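Local coordinates for hypothetical conserved protein (Geobacillus kaustophilus, PDB 2QYH), which is of unknown function but, as a haloacid dehalogenase-like hydrolase, is probably a magnesium-dependent phosphatase, at residues Gly2-Leu14 against Leu32-Arg45. Sequence-based numbering, arbitrary orientation.
Sequences GRKIVFFDIDGTL and LKQSGVYVAIATGR
Strands 5-8 and 38-42 lie side by side and parallel, paired from I5-Y38 to F8-I41, as the first beta-alpha-beta unit of a HAD-type Rossmann-like domain; helix 23-34 makes the crossover. The backbone bonds alternate across the pair, from Y38 N to K4 O through to A42 N to F8 O. On one face F7 turns CD1 and CE1 to the methyls of A40 and A42, CE1 lying 3.8 Å from A40 CB, and helix 184-195 covers this cluster. On the other face the edge of the F8 ring meets V39, CE2 to CG1 3.7 Å.

Y38 can be followed outward: its CB touches I5 CG1 at 3.5 Å, CG and CD2 pass near K4 O, CE2 meets R3 CD and CG, CE1 comes near R3 NH1, CZ lies by R3 NE and CZ, and OH sits over the centre of the R3 guanidinium, 3.3 Å above its plane. Ring and guanidinium are nearly parallel, 11° apart. The bend of R3 at chi2 (-96°) carries its chain across the outer part of the Y38 ring, at about a right angle to the tyrosine, with NH1 donating to G36 O (2.9 Å) just past the helix end. Shortening Y38 to an alanine would probably strip the hydroxyl and ring from that face of R3, leaving its guanidinium, still bonded to G36 O, with less to limit its turning.

Beyond the strands, D9, D11 and T13 fit the DxDx(T/V) signature of HAD enzymes, consistent with an active site here; D9 OD1 pairs with K184. I10 CD1 packs over one face of the R45 guanidinium, while D11 OD2 reaches its edge in plane, forming a 2.6 Å salt bridge to R45 NH2.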
ATOM      1  N   GLY D   2       0.440 -34.136   2.809  1.00 33.88           N
ATOM      2  CA  GLY D   2       0.718 -32.928   2.047  1.00 33.88           C
ATOM      3  C   GLY D   2       0.469 -31.591   2.716  1.00 33.88           C
ATOM      4  O   GLY D   2       0.035 -31.509   3.862  1.00 33.88           O
ATOM      5  N   ARG D   3       0.762 -30.527   1.979  1.00 29.16           N
ATOM      6  CA  ARG D   3       0.576 -29.166   2.464  1.00 29.16           C
ATOM      7  C   ARG D   3      -0.847 -28.685   2.196  1.00 28.16           C
ATOM      8  O   ARG D   3      -1.525 -29.178   1.295  1.00 29.16           O
ATOM      9  CB  ARG D   3       1.543 -28.214   1.751  1.00 27.48           C
ATOM     10  CG  ARG D   3       2.991 -28.341   2.136  1.00 28.48           C
ATOM     11  CD  ARG D   3       3.361 -27.336   3.202  1.00 29.48           C
ATOM     12  NE  ARG D   3       4.808 -27.262   3.360  1.00 30.48           N
ATOM     13  CZ  ARG D   3       5.440 -26.373   4.121  1.00 31.48           C
ATOM     14  NH1 ARG D   3       4.757 -25.467   4.806  1.00 31.48           N
ATOM     15  NH2 ARG D   3       6.762 -26.393   4.195  1.00 28.48           N
ATOM     16  N   LYS D   4      -1.283 -27.712   2.987  1.00 27.75           N
ATOM     17  CA  LYS D   4      -2.600 -27.107   2.828  1.00 27.75           C
ATOM     18  C   LYS D   4      -2.343 -25.656   2.459  1.00 26.75           C
ATOM     19  O   LYS D   4      -1.292 -25.106   2.771  1.00 26.75           O
ATOM     20  CB  LYS D   4      -3.389 -27.182   4.134  1.00 50.52           C
ATOM     21  CG  LYS D   4      -3.735 -28.594   4.550  1.00 52.52           C
ATOM     22  CD  LYS D   4      -3.999 -28.676   6.038  1.00 57.52           C
ATOM     23  CE  LYS D   4      -4.213 -30.114   6.484  1.00 61.52           C
ATOM     24  NZ  LYS D   4      -4.207 -30.246   7.974  1.00 64.52           N
ATOM     25  N   ILE D   5      -3.287 -25.037   1.775  1.00 28.39           N
ATOM     26  CA  ILE D   5      -3.121 -23.646   1.395  1.00 28.39           C
ATOM     27  C   ILE D   5      -4.476 -22.976   1.479  1.00 28.39           C
ATOM     28  O   ILE D   5      -5.501 -23.607   1.233  1.00 28.39           O
ATOM     29  CB  ILE D   5      -2.552 -23.519  -0.044  1.00 21.36           C
ATOM     30  CG1 ILE D   5      -2.297 -22.048  -0.379  1.00 20.36           C
ATOM     31  CG2 ILE D   5      -3.495 -24.165  -1.046  1.00 20.36           C
ATOM     32  CD1 ILE D   5      -1.479 -21.841  -1.652  1.00 20.36           C
ATOM     33  N   VAL D   6      -4.484 -21.707   1.865  1.00 25.09           N
ATOM     34  CA  VAL D   6      -5.726 -20.956   1.966  1.00 25.09           C
ATOM     35  C   VAL D   6      -5.585 -19.690   1.131  1.00 25.09           C
ATOM     36  O   VAL D   6      -4.611 -18.955   1.271  1.00 25.09           O
ATOM     37  CB  VAL D   6      -6.045 -20.556   3.440  1.00 22.48           C
ATOM     38  CG1 VAL D   6      -7.405 -19.852   3.505  1.00 21.48           C
ATOM     39  CG2 VAL D   6      -6.037 -21.788   4.338  1.00 21.48           C
ATOM     40  N   PHE D   7      -6.561 -19.451   0.263  1.00 28.34           N
ATOM     41  CA  PHE D   7      -6.580 -18.277  -0.598  1.00 29.34           C
ATOM     42  C   PHE D   7      -7.599 -17.265  -0.072  1.00 30.34           C
ATOM     43  O   PHE D   7      -8.658 -17.648   0.414  1.00 30.34           O
ATOM     44  CB  PHE D   7      -6.943 -18.694  -2.021  1.00 25.60           C
ATOM     45  CG  PHE D   7      -5.840 -19.395  -2.740  1.00 24.60           C
ATOM     46  CD1 PHE D   7      -4.891 -18.672  -3.452  1.00 22.60           C
ATOM     47  CD2 PHE D   7      -5.733 -20.784  -2.696  1.00 20.60           C
ATOM     48  CE1 PHE D   7      -3.846 -19.326  -4.114  1.00 22.60           C
ATOM     49  CE2 PHE D   7      -4.695 -21.443  -3.352  1.00 20.60           C
ATOM     50  CZ  PHE D   7      -3.751 -20.714  -4.061  1.00 21.60           C
ATOM     51  N   PHE D   8      -7.276 -15.977  -0.175  1.00 31.65           N
ATOM     52  CA  PHE D   8      -8.157 -14.918   0.309  1.00 32.65           C
ATOM     53  C   PHE D   8      -8.353 -13.828  -0.724  1.00 33.65           C
ATOM     54  O   PHE D   8      -7.394 -13.391  -1.352  1.00 33.65           O
ATOM     55  CB  PHE D   8      -7.562 -14.244   1.546  1.00 28.63           C
ATOM     56  CG  PHE D   8      -7.393 -15.152   2.722  1.00 28.63           C
ATOM     57  CD1 PHE D   8      -8.452 -15.387   3.596  1.00 28.63           C
ATOM     58  CD2 PHE D   8      -6.163 -15.754   2.981  1.00 28.63           C
ATOM     59  CE1 PHE D   8      -8.284 -16.209   4.717  1.00 27.63           C
ATOM     60  CE2 PHE D   8      -5.988 -16.573   4.090  1.00 28.63           C
ATOM     61  CZ  PHE D   8      -7.048 -16.801   4.964  1.00 29.63           C
ATOM     62  N   ASP D   9      -9.591 -13.391  -0.908  1.00 28.39           N
ATOM     63  CA  ASP D   9      -9.853 -12.289  -1.815  1.00 29.39           C
ATOM     64  C   ASP D   9      -9.607 -11.108  -0.875  1.00 28.39           C
ATOM     65  O   ASP D   9      -9.575 -11.299   0.341  1.00 29.39           O
ATOM     66  CB  ASP D   9     -11.301 -12.312  -2.299  1.00 62.61           C
ATOM     67  CG  ASP D   9     -11.616 -11.166  -3.241  1.00 64.61           C
ATOM     68  OD1 ASP D   9     -10.814 -10.931  -4.177  1.00 66.61           O
ATOM     69  OD2 ASP D   9     -12.664 -10.507  -3.048  1.00 69.61           O
ATOM     70  N   ILE D  10      -9.430  -9.903  -1.404  1.00 31.17           N
ATOM     71  CA  ILE D  10      -9.140  -8.758  -0.544  1.00 31.17           C
ATOM     72  C   ILE D  10     -10.346  -8.041   0.091  1.00 31.17           C
ATOM     73  O   ILE D  10     -10.623  -8.228   1.286  1.00 30.17           O
ATOM     74  CB  ILE D  10      -8.253  -7.739  -1.302  1.00 22.31           C
ATOM     75  CG1 ILE D  10      -6.972  -8.434  -1.767  1.00 22.31           C
ATOM     76  CG2 ILE D  10      -7.873  -6.580  -0.403  1.00 21.31           C
ATOM     77  CD1 ILE D  10      -6.173  -7.638  -2.774  1.00 22.31           C
ATOM     78  N   ASP D  11     -11.061  -7.231  -0.686  1.00 35.24           N
ATOM     79  CA  ASP D  11     -12.205  -6.491  -0.153  1.00 35.24           C
ATOM     80  C   ASP D  11     -13.380  -7.356   0.267  1.00 35.24           C
ATOM     81  O   ASP D  11     -13.867  -8.184  -0.501  1.00 35.24           O
ATOM     82  CB  ASP D  11     -12.704  -5.460  -1.157  1.00 50.11           C
ATOM     83  CG  ASP D  11     -11.719  -4.345  -1.385  1.00 51.11           C
ATOM     84  OD1 ASP D  11     -10.909  -4.060  -0.477  1.00 54.11           O
ATOM     85  OD2 ASP D  11     -11.773  -3.740  -2.474  1.00 54.11           O
ATOM     86  N   GLY D  12     -13.847  -7.138   1.493  1.00 31.11           N
ATOM     87  CA  GLY D  12     -14.964  -7.904   2.008  1.00 30.11           C
ATOM     88  C   GLY D  12     -14.511  -9.185   2.678  1.00 30.11           C
ATOM     89  O   GLY D  12     -15.272  -9.799   3.417  1.00 31.11           O
ATOM     90  N   THR D  13     -13.269  -9.593   2.425  1.00 32.60           N
ATOM     91  CA  THR D  13     -12.743 -10.813   3.020  1.00 33.60           C
ATOM     92  C   THR D  13     -11.627 -10.506   4.012  1.00 33.60           C
ATOM     93  O   THR D  13     -11.724 -10.864   5.181  1.00 34.60           O
ATOM     94  CB  THR D  13     -12.212 -11.768   1.942  1.00 36.39           C
ATOM     95  OG1 THR D  13     -13.244 -12.024   0.983  1.00 36.39           O
ATOM     96  CG2 THR D  13     -11.767 -13.082   2.568  1.00 35.39           C
ATOM     97  N   LEU D  14     -10.565  -9.851   3.552  1.00 36.98           N
ATOM     98  CA  LEU D  14      -9.467  -9.501   4.443  1.00 36.98           C
ATOM     99  C   LEU D  14      -9.742  -8.131   5.038  1.00 38.98           C
ATOM    100  O   LEU D  14      -9.426  -7.874   6.197  1.00 38.98           O
ATOM    101  CB  LEU D  14      -8.140  -9.467   3.688  1.00 26.62           C
ATOM    102  CG  LEU D  14      -7.517 -10.792   3.246  1.00 26.62           C
ATOM    103  CD1 LEU D  14      -6.260 -10.500   2.442  1.00 25.62           C
ATOM    104  CD2 LEU D  14      -7.187 -11.648   4.457  1.00 25.62           C
ATOM    105  N   LEU D  32      -1.917 -19.667  10.951  1.00 27.84           N
ATOM    106  CA  LEU D  32      -1.824 -20.545   9.788  1.00 27.84           C
ATOM    107  C   LEU D  32      -0.371 -20.778   9.366  1.00 27.84           C
ATOM    108  O   LEU D  32       0.050 -21.921   9.172  1.00 27.84           O
ATOM    109  CB  LEU D  32      -2.605 -19.967   8.612  1.00 26.52           C
ATOM    110  CG  LEU D  32      -4.133 -19.995   8.687  1.00 26.52           C
ATOM    111  CD1 LEU D  32      -4.705 -19.433   7.402  1.00 24.52           C
ATOM    112  CD2 LEU D  32      -4.621 -21.423   8.892  1.00 25.52           C
ATOM    113  N   LYS D  33       0.391 -19.695   9.216  1.00 27.76           N
ATOM    114  CA  LYS D  33       1.795 -19.795   8.823  1.00 27.76           C
ATOM    115  C   LYS D  33       2.588 -20.644   9.818  1.00 27.76           C
ATOM    116  O   LYS D  33       3.403 -21.475   9.438  1.00 27.76           O
ATOM    117  CB  LYS D  33       2.414 -18.403   8.726  1.00 30.30           C
ATOM    118  CG  LYS D  33       2.053 -17.643   7.465  1.00 32.30           C
ATOM    119  CD  LYS D  33       2.140 -16.144   7.689  1.00 36.30           C
ATOM    120  CE  LYS D  33       2.704 -15.427   6.478  1.00 41.30           C
ATOM    121  NZ  LYS D  33       4.188 -15.611   6.381  1.00 45.30           N
ATOM    122  N   GLN D  34       2.331 -20.426  11.093  1.00 32.59           N
ATOM    123  CA  GLN D  34       2.999 -21.162  12.148  1.00 33.59           C
ATOM    124  C   GLN D  34       2.788 -22.679  11.984  1.00 33.59           C
ATOM    125  O   GLN D  34       3.695 -23.478  12.239  1.00 33.59           O
ATOM    126  CB  GLN D  34       2.440 -20.689  13.484  1.00 34.88           C
ATOM    127  CG  GLN D  34       3.303 -20.938  14.681  1.00 36.88           C
ATOM    128  CD  GLN D  34       2.733 -20.268  15.916  1.00 40.88           C
ATOM    129  OE1 GLN D  34       1.612 -20.572  16.336  1.00 37.88           O
ATOM    130  NE2 GLN D  34       3.494 -19.340  16.496  1.00 41.88           N
ATOM    131  N   SER D  35       1.586 -23.058  11.553  1.00 30.26           N
ATOM    132  CA  SER D  35       1.210 -24.453  11.352  1.00 29.26           C
ATOM    133  C   SER D  35       1.702 -25.046  10.037  1.00 28.26           C
ATOM    134  O   SER D  35       1.459 -26.217   9.756  1.00 29.26           O
ATOM    135  CB  SER D  35      -0.311 -24.599  11.406  1.00 38.94           C
ATOM    136  OG  SER D  35      -0.804 -24.440  12.721  1.00 38.94           O
ATOM    137  N   GLY D  36       2.367 -24.241   9.221  1.00 23.39           N
ATOM    138  CA  GLY D  36       2.868 -24.746   7.955  1.00 22.39           C
ATOM    139  C   GLY D  36       1.847 -24.684   6.837  1.00 20.39           C
ATOM    140  O   GLY D  36       2.045 -25.281   5.768  1.00 20.39           O
ATOM    141  N   VAL D  37       0.747 -23.969   7.076  1.00 25.51           N
ATOM    142  CA  VAL D  37      -0.294 -23.824   6.063  1.00 24.51           C
ATOM    143  C   VAL D  37       0.044 -22.607   5.202  1.00 24.51           C
ATOM    144  O   VAL D  37       0.362 -21.544   5.723  1.00 24.51           O
ATOM    145  CB  VAL D  37      -1.697 -23.638   6.710  1.00 20.48           C
ATOM    146  CG1 VAL D  37      -2.761 -23.425   5.635  1.00 19.48           C
ATOM    147  CG2 VAL D  37      -2.048 -24.852   7.532  1.00 18.48           C
ATOM    148  N   TYR D  38       0.005 -22.773   3.887  1.00 23.26           N
ATOM    149  CA  TYR D  38       0.309 -21.675   2.990  1.00 24.26           C
ATOM    150  C   TYR D  38      -0.832 -20.666   2.945  1.00 24.26           C
ATOM    151  O   TYR D  38      -2.008 -21.039   2.921  1.00 25.26           O
ATOM    152  CB  TYR D  38       0.591 -22.196   1.580  1.00 26.65           C
ATOM    153  CG  TYR D  38       1.902 -22.941   1.453  1.00 26.65           C
ATOM    154  CD1 TYR D  38       3.051 -22.482   2.107  1.00 26.65           C
ATOM    155  CD2 TYR D  38       2.004 -24.096   0.669  1.00 25.65           C
ATOM    156  CE1 TYR D  38       4.272 -23.159   1.982  1.00 26.65           C
ATOM    157  CE2 TYR D  38       3.216 -24.776   0.537  1.00 25.65           C
ATOM    158  CZ  TYR D  38       4.347 -24.301   1.200  1.00 26.65           C
ATOM    159  OH  TYR D  38       5.543 -24.959   1.078  1.00 26.65           O
ATOM    160  N   VAL D  39      -0.477 -19.387   2.945  1.00 21.51           N
ATOM    161  CA  VAL D  39      -1.453 -18.314   2.892  1.00 21.51           C
ATOM    162  C   VAL D  39      -1.190 -17.480   1.654  1.00 21.51           C
ATOM    163  O   VAL D  39      -0.076 -16.992   1.439  1.00 21.51           O
ATOM    164  CB  VAL D  39      -1.349 -17.410   4.122  1.00 21.78           C
ATOM    165  CG1 VAL D  39      -2.330 -16.252   4.006  1.00 23.78           C
ATOM    166  CG2 VAL D  39      -1.629 -18.219   5.371  1.00 22.78           C
ATOM    167  N   ALA D  40      -2.212 -17.310   0.834  1.00 21.08           N
ATOM    168  CA  ALA D  40      -2.046 -16.537  -0.384  1.00 21.08           C
ATOM    169  C   ALA D  40      -3.293 -15.737  -0.717  1.00 22.08           C
ATOM    170  O   ALA D  40      -4.408 -16.087  -0.315  1.00 22.08           O
ATOM    171  CB  ALA D  40      -1.695 -17.467  -1.547  1.00 18.70           C
ATOM    172  N   ILE D  41      -3.085 -14.650  -1.448  1.00 24.86           N
ATOM    173  CA  ILE D  41      -4.174 -13.794  -1.875  1.00 24.86           C
ATOM    174  C   ILE D  41      -4.499 -14.136  -3.327  1.00 25.86           C
ATOM    175  O   ILE D  41      -3.601 -14.438  -4.102  1.00 25.86           O
ATOM    176  CB  ILE D  41      -3.761 -12.313  -1.791  1.00 20.74           C
ATOM    177  CG1 ILE D  41      -3.713 -11.877  -0.325  1.00 20.74           C
ATOM    178  CG2 ILE D  41      -4.714 -11.449  -2.622  1.00 19.74           C
ATOM    179  CD1 ILE D  41      -3.207 -10.443  -0.106  1.00 20.74           C
ATOM    180  N   ALA D  42      -5.774 -14.122  -3.688  1.00 25.62           N
ATOM    181  CA  ALA D  42      -6.175 -14.390  -5.070  1.00 25.62           C
ATOM    182  C   ALA D  42      -7.024 -13.195  -5.462  1.00 26.62           C
ATOM    183  O   ALA D  42      -8.071 -12.955  -4.863  1.00 27.62           O
ATOM    184  CB  ALA D  42      -6.986 -15.666  -5.168  1.00 15.46           C
ATOM    185  N   THR D  43      -6.579 -12.452  -6.466  1.00 28.75           N
ATOM    186  CA  THR D  43      -7.299 -11.255  -6.872  1.00 28.75           C
ATOM    187  C   THR D  43      -7.119 -10.909  -8.345  1.00 28.75           C
ATOM    188  O   THR D  43      -6.240 -11.440  -9.019  1.00 27.75           O
ATOM    189  CB  THR D  43      -6.827 -10.052  -6.027  1.00 20.81           C
ATOM    190  OG1 THR D  43      -7.562  -8.879  -6.390  1.00 18.81           O
ATOM    191  CG2 THR D  43      -5.346  -9.803  -6.256  1.00 18.81           C
ATOM    192  N   GLY D  44      -7.963 -10.011  -8.836  1.00 29.20           N
ATOM    193  CA  GLY D  44      -7.860  -9.591 -10.218  1.00 30.20           C
ATOM    194  C   GLY D  44      -6.937  -8.389 -10.320  1.00 31.20           C
ATOM    195  O   GLY D  44      -6.569  -7.963 -11.415  1.00 31.20           O
ATOM    196  N   ARG D  45      -6.554  -7.853  -9.164  1.00 32.24           N
ATOM    197  CA  ARG D  45      -5.684  -6.684  -9.099  1.00 33.24           C
ATOM    198  C   ARG D  45      -4.252  -6.937  -9.537  1.00 32.24           C
ATOM    199  O   ARG D  45      -3.801  -8.080  -9.642  1.00 32.24           O
ATOM    200  CB  ARG D  45      -5.645  -6.133  -7.677  1.00 41.73           C
ATOM    201  CG  ARG D  45      -6.983  -5.776  -7.113  1.00 43.73           C
ATOM    202  CD  ARG D  45      -6.812  -5.196  -5.737  1.00 47.73           C
ATOM    203  NE  ARG D  45      -8.090  -4.881  -5.110  1.00 49.73           N
ATOM    204  CZ  ARG D  45      -8.207  -4.253  -3.947  1.00 51.73           C
ATOM    205  NH1 ARG D  45      -7.123  -3.868  -3.278  1.00 49.73           N
ATOM    206  NH2 ARG D  45      -9.410  -4.005  -3.458  1.00 52.73           N
TER
HETATM  207  O   HOH W   1       0.196 -27.580   5.513  1.00 24.94           O
HETATM  208  O   HOH W   2      -9.344  -2.098  -0.897  1.00 44.92           O